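Local coordinates for protein phosphodiesterase MJ0936 (Methanocaldococcus jannaschii, PDB 2AHD) that is a phosphodiesterase of the calcineurin-like phosphoesterase superfamily, built around two packed mixed beta-sheets, at residues D90-L104 with A107-H120. Numbering follows the deposited sequence.
Sequences DLKFFITHGHHQSVL and AIKSGLYDVVIYGH
Strands 91-96 and 115-118 run side by side in parallel, their axes 18° apart and 4.9 Å at closest approach, with Ile95 level with Ile117. Ile117 N donates to Phe94 O at 3.0 Å, and Thr96 N reaches on to Ile117 O. At the start of the pair Lys92 O is gripped twice, by Val115 N and by Asp114 N. The Asp114 carboxylate closes this end: OD2 takes the Lys92 N-H through its anti lone pair, while Leu91 CD2 packs on Asp114 CB. Phe93, Ile95, Val115 and Ile117 share one face of the sheet. Here the Phe93 ring lies beside Val115, whose CB covers one ring face, and Ile117 CD1 meets the ring edge in plane. Ile95 also touches Ile54 and Thr56 of strand 52-56, so this face looks into the interface between the two sheets. On the other face, helix 101-110 is laid over the strands. Phe94 CB lies over the centre of the Tyr113 ring, 3.7 Å from the centroid; chi1 of -177°, with CG anti to the backbone N, carries the Phe94 ring on toward Ala107 CB, met obliquely. The Tyr113 hydroxyl is held beyond by Ser85. Leu104 divides its branches: CD1 rests on Val116 CG1 at 3.7 Å, whereas CD2 sits over the Tyr118 ring. Past the strands His120 CA lies over a face of the His97 ring, and His120 N bonds to Asp8. Strand, helix and parallel strand form a beta-alpha-beta crossover of the layered calcineurin-like phosphoesterase fold; Gly98-His99 and Gly119-His120 are consistent with the family's Gly-His motifs.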
ATOM      1  N   ASP A  90       0.415 -12.240  13.511  1.00 99.98           N
ATOM      2  CA  ASP A  90       0.067 -11.767  14.850  1.00100.03           C
ATOM      3  C   ASP A  90      -0.001 -10.245  14.974  1.00 98.55           C
ATOM      4  O   ASP A  90      -0.415  -9.729  16.013  1.00 99.04           O
ATOM      5  CB  ASP A  90       1.069 -12.311  15.884  1.00102.29           C
ATOM      6  CG  ASP A  90       0.962 -13.820  16.076  1.00103.99           C
ATOM      7  OD1 ASP A  90      -0.110 -14.286  16.528  1.00105.22           O
ATOM      8  OD2 ASP A  90       1.948 -14.532  15.775  1.00104.41           O
ATOM      9  N   LEU A  91       0.398  -9.537  13.919  1.00 96.38           N
ATOM     10  CA  LEU A  91       0.405  -8.075  13.922  1.00 93.32           C
ATOM     11  C   LEU A  91      -0.916  -7.457  13.516  1.00 91.88           C
ATOM     12  O   LEU A  91      -1.579  -7.940  12.605  1.00 90.95           O
ATOM     13  CB  LEU A  91       1.509  -7.563  13.005  1.00 93.14           C
ATOM     14  CG  LEU A  91       2.909  -7.944  13.477  1.00 93.04           C
ATOM     15  CD1 LEU A  91       3.923  -7.717  12.369  1.00 92.45           C
ATOM     16  CD2 LEU A  91       3.244  -7.138  14.721  1.00 92.77           C
ATOM     17  N   LYS A  92      -1.284  -6.383  14.207  1.00 90.95           N
ATOM     18  CA  LYS A  92      -2.526  -5.661  13.942  1.00 89.65           C
ATOM     19  C   LYS A  92      -2.246  -4.521  12.976  1.00 87.74           C
ATOM     20  O   LYS A  92      -1.435  -3.639  13.264  1.00 86.86           O
ATOM     21  CB  LYS A  92      -3.103  -5.097  15.246  1.00 90.89           C
ATOM     22  CG  LYS A  92      -4.460  -5.673  15.651  1.00 91.67           C
ATOM     23  CD  LYS A  92      -4.388  -7.173  15.913  1.00 92.74           C
ATOM     24  CE  LYS A  92      -3.456  -7.504  17.072  1.00 93.47           C
ATOM     25  NZ  LYS A  92      -3.359  -8.978  17.293  1.00 92.75           N
ATOM     26  N   PHE A  93      -2.921  -4.549  11.832  1.00 85.73           N
ATOM     27  CA  PHE A  93      -2.744  -3.532  10.806  1.00 83.50           C
ATOM     28  C   PHE A  93      -3.952  -2.624  10.639  1.00 82.19           C
ATOM     29  O   PHE A  93      -5.081  -3.007  10.943  1.00 82.73           O
ATOM     30  CB  PHE A  93      -2.482  -4.175   9.439  1.00 83.46           C
ATOM     31  CG  PHE A  93      -1.120  -4.785   9.288  1.00 83.93           C
ATOM     32  CD1 PHE A  93      -0.814  -6.003   9.870  1.00 83.91           C
ATOM     33  CD2 PHE A  93      -0.146  -4.150   8.530  1.00 83.98           C
ATOM     34  CE1 PHE A  93       0.441  -6.581   9.695  1.00 83.44           C
ATOM     35  CE2 PHE A  93       1.110  -4.724   8.352  1.00 83.67           C
ATOM     36  CZ  PHE A  93       1.402  -5.940   8.934  1.00 82.75           C
ATOM     37  N   PHE A  94      -3.687  -1.410  10.163  1.00 80.15           N
ATOM     38  CA  PHE A  94      -4.724  -0.440   9.832  1.00 77.70           C
ATOM     39  C   PHE A  94      -4.208   0.293   8.618  1.00 75.54           C
ATOM     40  O   PHE A  94      -3.187   0.965   8.686  1.00 74.84           O
ATOM     41  CB  PHE A  94      -4.993   0.575  10.917  1.00 76.97           C
ATOM     42  CG  PHE A  94      -6.111   1.505  10.566  1.00 78.29           C
ATOM     43  CD1 PHE A  94      -7.381   1.009  10.306  1.00 79.00           C
ATOM     44  CD2 PHE A  94      -5.898   2.870  10.465  1.00 79.36           C
ATOM     45  CE1 PHE A  94      -8.426   1.860   9.950  1.00 79.65           C
ATOM     46  CE2 PHE A  94      -6.941   3.733  10.107  1.00 79.36           C
ATOM     47  CZ  PHE A  94      -8.206   3.222   9.851  1.00 79.04           C
ATOM     48  N   ILE A  95      -4.926   0.157   7.510  1.00 73.69           N
ATOM     49  CA  ILE A  95      -4.527   0.759   6.253  1.00 71.24           C
ATOM     50  C   ILE A  95      -5.525   1.784   5.750  1.00 69.89           C
ATOM     51  O   ILE A  95      -6.730   1.609   5.874  1.00 69.10           O
ATOM     52  CB  ILE A  95      -4.365  -0.326   5.198  1.00 70.83           C
ATOM     53  CG1 ILE A  95      -3.492  -1.446   5.759  1.00 70.75           C
ATOM     54  CG2 ILE A  95      -3.754   0.252   3.951  1.00 71.91           C
ATOM     55  CD1 ILE A  95      -3.347  -2.632   4.840  1.00 70.78           C
ATOM     56  N   THR A  96      -5.007   2.863   5.178  1.00 69.47           N
ATOM     57  CA  THR A  96      -5.850   3.924   4.642  1.00 69.03           C
ATOM     58  C   THR A  96      -5.001   4.908   3.862  1.00 68.74           C
ATOM     59  O   THR A  96      -3.862   5.155   4.216  1.00 69.23           O
ATOM     60  CB  THR A  96      -6.617   4.689   5.771  1.00 68.14           C
ATOM     61  OG1 THR A  96      -7.481   5.665   5.178  1.00 66.13           O
ATOM     62  CG2 THR A  96      -5.652   5.393   6.727  1.00 65.73           C
ATOM     63  N   HIS A  97      -5.553   5.443   2.783  1.00 68.90           N
ATOM     64  CA  HIS A  97      -4.853   6.427   1.969  1.00 69.67           C
ATOM     65  C   HIS A  97      -4.852   7.662   2.851  1.00 71.30           C
ATOM     66  O   HIS A  97      -5.892   7.978   3.428  1.00 71.99           O
ATOM     67  CB  HIS A  97      -5.670   6.684   0.708  1.00 68.48           C
ATOM     68  CG  HIS A  97      -5.092   7.718  -0.200  1.00 67.05           C
ATOM     69  ND1 HIS A  97      -3.978   7.490  -0.972  1.00 66.29           N
ATOM     70  CD2 HIS A  97      -5.497   8.978  -0.487  1.00 66.46           C
ATOM     71  CE1 HIS A  97      -3.722   8.562  -1.699  1.00 66.46           C
ATOM     72  NE2 HIS A  97      -4.629   9.480  -1.424  1.00 66.44           N
ATOM     73  N   GLY A  98      -3.716   8.344   2.983  1.00 72.03           N
ATOM     74  CA  GLY A  98      -3.673   9.545   3.821  1.00 75.78           C
ATOM     75  C   GLY A  98      -5.062  10.097   4.109  1.00 77.05           C
ATOM     76  O   GLY A  98      -5.618   9.841   5.169  1.00 77.60           O
ATOM     77  N   HIS A  99      -5.607  10.882   3.185  1.00 79.01           N
ATOM     78  CA  HIS A  99      -6.973  11.365   3.316  1.00 81.37           C
ATOM     79  C   HIS A  99      -7.380  12.027   4.607  1.00 81.97           C
ATOM     80  O   HIS A  99      -6.966  13.127   4.933  1.00 82.86           O
ATOM     81  CB  HIS A  99      -7.909  10.185   3.127  1.00 84.41           C
ATOM     82  CG  HIS A  99      -8.537  10.111   1.781  1.00 86.75           C
ATOM     83  ND1 HIS A  99      -9.201   8.987   1.341  1.00 87.92           N
ATOM     84  CD2 HIS A  99      -8.654  11.033   0.800  1.00 87.87           C
ATOM     85  CE1 HIS A  99      -9.705   9.221   0.143  1.00 89.19           C
ATOM     86  NE2 HIS A  99      -9.387  10.456  -0.208  1.00 90.25           N
ATOM     87  N   HIS A 100      -8.244  11.307   5.314  1.00 82.96           N
ATOM     88  CA  HIS A 100      -8.822  11.695   6.585  1.00 84.53           C
ATOM     89  C   HIS A 100      -7.779  11.742   7.692  1.00 84.96           C
ATOM     90  O   HIS A 100      -7.448  10.726   8.302  1.00 84.37           O
ATOM     91  CB  HIS A 100      -9.903  10.687   6.947  1.00 86.50           C
ATOM     92  CG  HIS A 100     -10.727  10.235   5.778  1.00 88.44           C
ATOM     93  ND1 HIS A 100     -11.751  10.992   5.245  1.00 89.02           N
ATOM     94  CD2 HIS A 100     -10.685   9.094   5.045  1.00 89.20           C
ATOM     95  CE1 HIS A 100     -12.304  10.338   4.239  1.00 88.35           C
ATOM     96  NE2 HIS A 100     -11.676   9.184   4.098  1.00 89.20           N
ATOM     97  N   GLN A 101      -7.269  12.939   7.949  1.00 85.65           N
ATOM     98  CA  GLN A 101      -6.258  13.149   8.973  1.00 86.38           C
ATOM     99  C   GLN A 101      -6.652  12.489  10.287  1.00 84.91           C
ATOM    100  O   GLN A 101      -6.000  11.559  10.759  1.00 84.36           O
ATOM    101  CB  GLN A 101      -6.065  14.651   9.193  1.00 89.27           C
ATOM    102  CG  GLN A 101      -5.140  15.014  10.353  1.00 93.25           C
ATOM    103  CD  GLN A 101      -3.699  14.581  10.122  1.00 94.65           C
ATOM    104  OE1 GLN A 101      -3.389  13.388  10.091  1.00 95.23           O
ATOM    105  NE2 GLN A 101      -2.812  15.556   9.956  1.00 95.51           N
ATOM    106  N   SER A 102      -7.732  13.000  10.861  1.00 82.78           N
ATOM    107  CA  SER A 102      -8.265  12.526  12.122  1.00 80.23           C
ATOM    108  C   SER A 102      -8.338  11.012  12.280  1.00 78.10           C
ATOM    109  O   SER A 102      -7.830  10.464  13.258  1.00 77.52           O
ATOM    110  CB  SER A 102      -9.645  13.148  12.338  1.00 80.83           C
ATOM    111  OG  SER A 102     -10.292  13.363  11.093  1.00 82.13           O
ATOM    112  N   VAL A 103      -8.965  10.328  11.334  1.00 75.91           N
ATOM    113  CA  VAL A 103      -9.078   8.885  11.452  1.00 75.83           C
ATOM    114  C   VAL A 103      -7.710   8.241  11.531  1.00 77.09           C
ATOM    115  O   VAL A 103      -7.525   7.257  12.241  1.00 76.92           O
ATOM    116  CB  VAL A 103      -9.841   8.280  10.277  1.00 75.08           C
ATOM    117  CG1 VAL A 103      -9.949   6.780  10.439  1.00 73.86           C
ATOM    118  CG2 VAL A 103     -11.215   8.901  10.194  1.00 74.63           C
ATOM    119  N   LEU A 104      -6.749   8.801  10.799  1.00 78.53           N
ATOM    120  CA  LEU A 104      -5.383   8.279  10.802  1.00 79.36           C
ATOM    121  C   LEU A 104      -4.738   8.593  12.146  1.00 80.32           C
ATOM    122  O   LEU A 104      -4.137   7.725  12.776  1.00 81.70           O
ATOM    123  CB  LEU A 104      -4.550   8.908   9.678  1.00 78.50           C
ATOM    124  CG  LEU A 104      -3.124   8.356   9.515  1.00 77.11           C
ATOM    125  CD1 LEU A 104      -3.182   6.910   9.077  1.00 78.32           C
ATOM    126  CD2 LEU A 104      -2.367   9.161   8.492  1.00 76.53           C
ATOM    127  N   ALA A 107      -6.142   6.316  14.797  1.00 77.44           N
ATOM    128  CA  ALA A 107      -5.690   4.935  14.671  1.00 77.36           C
ATOM    129  C   ALA A 107      -4.343   4.721  15.337  1.00 77.82           C
ATOM    130  O   ALA A 107      -4.162   3.809  16.146  1.00 78.02           O
ATOM    131  CB  ALA A 107      -5.606   4.554  13.212  1.00 77.28           C
ATOM    132  N   ILE A 108      -3.393   5.571  14.973  1.00 78.57           N
ATOM    133  CA  ILE A 108      -2.042   5.506  15.510  1.00 78.66           C
ATOM    134  C   ILE A 108      -2.081   5.694  17.013  1.00 79.42           C
ATOM    135  O   ILE A 108      -1.585   4.860  17.761  1.00 79.79           O
ATOM    136  CB  ILE A 108      -1.143   6.605  14.890  1.00 77.61           C
ATOM    137  CG1 ILE A 108      -0.930   6.336  13.396  1.00 75.94           C
ATOM    138  CG2 ILE A 108       0.177   6.665  15.629  1.00 77.69           C
ATOM    139  CD1 ILE A 108      -0.058   7.351  12.701  1.00 73.39           C
ATOM    140  N   LYS A 109      -2.697   6.792  17.440  1.00 80.34           N
ATOM    141  CA  LYS A 109      -2.810   7.142  18.852  1.00 81.16           C
ATOM    142  C   LYS A 109      -3.715   6.238  19.703  1.00 80.96           C
ATOM    143  O   LYS A 109      -3.659   6.292  20.927  1.00 81.39           O
ATOM    144  CB  LYS A 109      -3.253   8.608  18.968  1.00 82.12           C
ATOM    145  CG  LYS A 109      -3.470   9.104  20.391  1.00 85.15           C
ATOM    146  CD  LYS A 109      -3.325  10.637  20.528  1.00 88.36           C
ATOM    147  CE  LYS A 109      -4.332  11.452  19.694  1.00 89.32           C
ATOM    148  NZ  LYS A 109      -4.035  11.459  18.229  1.00 90.63           N
ATOM    149  N   SER A 110      -4.535   5.402  19.071  1.00 80.70           N
ATOM    150  CA  SER A 110      -5.432   4.509  19.810  1.00 79.73           C
ATOM    151  C   SER A 110      -4.653   3.349  20.414  1.00 80.38           C
ATOM    152  O   SER A 110      -4.992   2.845  21.482  1.00 80.74           O
ATOM    153  CB  SER A 110      -6.510   3.938  18.893  1.00 78.54           C
ATOM    154  OG  SER A 110      -6.018   2.814  18.189  1.00 76.32           O
ATOM    155  N   GLY A 111      -3.615   2.916  19.711  1.00 80.76           N
ATOM    156  CA  GLY A 111      -2.808   1.818  20.195  1.00 80.80           C
ATOM    157  C   GLY A 111      -3.511   0.484  20.072  1.00 80.98           C
ATOM    158  O   GLY A 111      -3.213  -0.445  20.817  1.00 81.77           O
ATOM    159  N   LEU A 112      -4.447   0.376  19.140  1.00 79.92           N
ATOM    160  CA  LEU A 112      -5.154  -0.879  18.957  1.00 78.82           C
ATOM    161  C   LEU A 112      -4.533  -1.643  17.800  1.00 78.25           C
ATOM    162  O   LEU A 112      -4.923  -2.772  17.518  1.00 78.91           O
ATOM    163  CB  LEU A 112      -6.630  -0.614  18.678  1.00 79.65           C
ATOM    164  CG  LEU A 112      -7.351   0.137  19.795  1.00 80.50           C
ATOM    165  CD1 LEU A 112      -8.746   0.541  19.361  1.00 79.55           C
ATOM    166  CD2 LEU A 112      -7.404  -0.747  21.019  1.00 81.31           C
ATOM    167  N   TYR A 113      -3.561  -1.022  17.134  1.00 77.29           N
ATOM    168  CA  TYR A 113      -2.888  -1.645  15.994  1.00 76.89           C
ATOM    169  C   TYR A 113      -1.384  -1.637  16.157  1.00 76.34           C
ATOM    170  O   TYR A 113      -0.822  -0.745  16.782  1.00 75.59           O
ATOM    171  CB  TYR A 113      -3.238  -0.912  14.702  1.00 77.00           C
ATOM    172  CG  TYR A 113      -4.706  -0.901  14.380  1.00 75.90           C
ATOM    173  CD1 TYR A 113      -5.305  -1.981  13.727  1.00 75.11           C
ATOM    174  CD2 TYR A 113      -5.504   0.188  14.739  1.00 74.43           C
ATOM    175  CE1 TYR A 113      -6.662  -1.974  13.437  1.00 74.96           C
ATOM    176  CE2 TYR A 113      -6.861   0.205  14.457  1.00 74.18           C
ATOM    177  CZ  TYR A 113      -7.435  -0.877  13.802  1.00 74.74           C
ATOM    178  OH  TYR A 113      -8.774  -0.850  13.491  1.00 75.19           O
ATOM    179  N   ASP A 114      -0.737  -2.634  15.570  1.00 76.66           N
ATOM    180  CA  ASP A 114       0.716  -2.760  15.649  1.00 77.00           C
ATOM    181  C   ASP A 114       1.388  -1.923  14.575  1.00 76.00           C
ATOM    182  O   ASP A 114       2.436  -1.307  14.804  1.00 74.21           O
ATOM    183  CB  ASP A 114       1.119  -4.229  15.486  1.00 77.64           C
ATOM    184  CG  ASP A 114       0.677  -5.080  16.652  1.00 78.33           C
ATOM    185  OD1 ASP A 114       1.206  -4.872  17.765  1.00 79.20           O
ATOM    186  OD2 ASP A 114      -0.201  -5.947  16.460  1.00 78.11           O
ATOM    187  N   VAL A 115       0.756  -1.913  13.405  1.00 74.32           N
ATOM    188  CA  VAL A 115       1.258  -1.184  12.257  1.00 71.89           C
ATOM    189  C   VAL A 115       0.166  -0.305  11.682  1.00 70.08           C
ATOM    190  O   VAL A 115      -1.001  -0.658  11.743  1.00 70.06           O
ATOM    191  CB  VAL A 115       1.726  -2.168  11.169  1.00 72.08           C
ATOM    192  CG1 VAL A 115       2.483  -1.433  10.082  1.00 71.51           C
ATOM    193  CG2 VAL A 115       2.592  -3.255  11.799  1.00 72.97           C
ATOM    194  N   VAL A 116       0.549   0.855  11.154  1.00 69.11           N
ATOM    195  CA  VAL A 116      -0.397   1.775  10.516  1.00 66.95           C
ATOM    196  C   VAL A 116       0.247   2.242   9.217  1.00 66.22           C
ATOM    197  O   VAL A 116       1.282   2.895   9.221  1.00 66.16           O
ATOM    198  CB  VAL A 116      -0.720   2.994  11.390  1.00 65.11           C
ATOM    199  CG1 VAL A 116      -1.690   3.890  10.675  1.00 63.88           C
ATOM    200  CG2 VAL A 116      -1.323   2.547  12.693  1.00 64.62           C
ATOM    201  N   ILE A 117      -0.372   1.877   8.104  1.00 65.55           N
ATOM    202  CA  ILE A 117       0.132   2.215   6.786  1.00 64.59           C
ATOM    203  C   ILE A 117      -0.777   3.217   6.084  1.00 64.50           C
ATOM    204  O   ILE A 117      -1.997   3.107   6.163  1.00 65.67           O
ATOM    205  CB  ILE A 117       0.236   0.948   5.935  1.00 64.38           C
ATOM    206  CG1 ILE A 117       1.067  -0.099   6.682  1.00 62.56           C
ATOM    207  CG2 ILE A 117       0.835   1.282   4.579  1.00 65.46           C
ATOM    208  CD1 ILE A 117       1.177  -1.405   5.964  1.00 60.62           C
ATOM    209  N   TYR A 118      -0.190   4.189   5.389  1.00 63.67           N
ATOM    210  CA  TYR A 118      -0.981   5.202   4.692  1.00 62.76           C
ATOM    211  C   TYR A 118      -0.156   5.896   3.623  1.00 61.69           C
ATOM    212  O   TYR A 118       1.058   5.804   3.635  1.00 62.25           O
ATOM    213  CB  TYR A 118      -1.493   6.234   5.695  1.00 62.98           C
ATOM    214  CG  TYR A 118      -0.416   7.159   6.179  1.00 62.79           C
ATOM    215  CD1 TYR A 118      -0.294   8.442   5.660  1.00 63.30           C
ATOM    216  CD2 TYR A 118       0.513   6.739   7.118  1.00 63.64           C
ATOM    217  CE1 TYR A 118       0.723   9.283   6.064  1.00 64.56           C
ATOM    218  CE2 TYR A 118       1.540   7.566   7.534  1.00 64.99           C
ATOM    219  CZ  TYR A 118       1.639   8.841   7.005  1.00 65.76           C
ATOM    220  OH  TYR A 118       2.637   9.682   7.437  1.00 65.56           O
ATOM    221  N   GLY A 119      -0.820   6.586   2.701  1.00 61.54           N
ATOM    222  CA  GLY A 119      -0.110   7.289   1.643  1.00 61.88           C
ATOM    223  C   GLY A 119      -0.620   8.711   1.532  1.00 61.96           C
ATOM    224  O   GLY A 119      -0.607   9.450   2.512  1.00 63.12           O
ATOM    225  N   HIS A 120      -1.049   9.104   0.339  1.00 61.45           N
ATOM    226  CA  HIS A 120      -1.612  10.436   0.112  1.00 61.83           C
ATOM    227  C   HIS A 120      -0.693  11.637   0.162  1.00 61.99           C
ATOM    228  O   HIS A 120      -0.798  12.521  -0.676  1.00 61.60           O
ATOM    229  CB  HIS A 120      -2.750  10.689   1.085  1.00 62.47           C
ATOM    230  CG  HIS A 120      -3.349  12.053   0.969  1.00 63.27           C
ATOM    231  ND1 HIS A 120      -3.766  12.583  -0.234  1.00 63.67           N
ATOM    232  CD2 HIS A 120      -3.653  12.974   1.910  1.00 62.97           C
ATOM    233  CE1 HIS A 120      -4.305  13.769  -0.028  1.00 62.34           C
ATOM    234  NE2 HIS A 120      -4.250  14.029   1.265  1.00 63.43           N
TER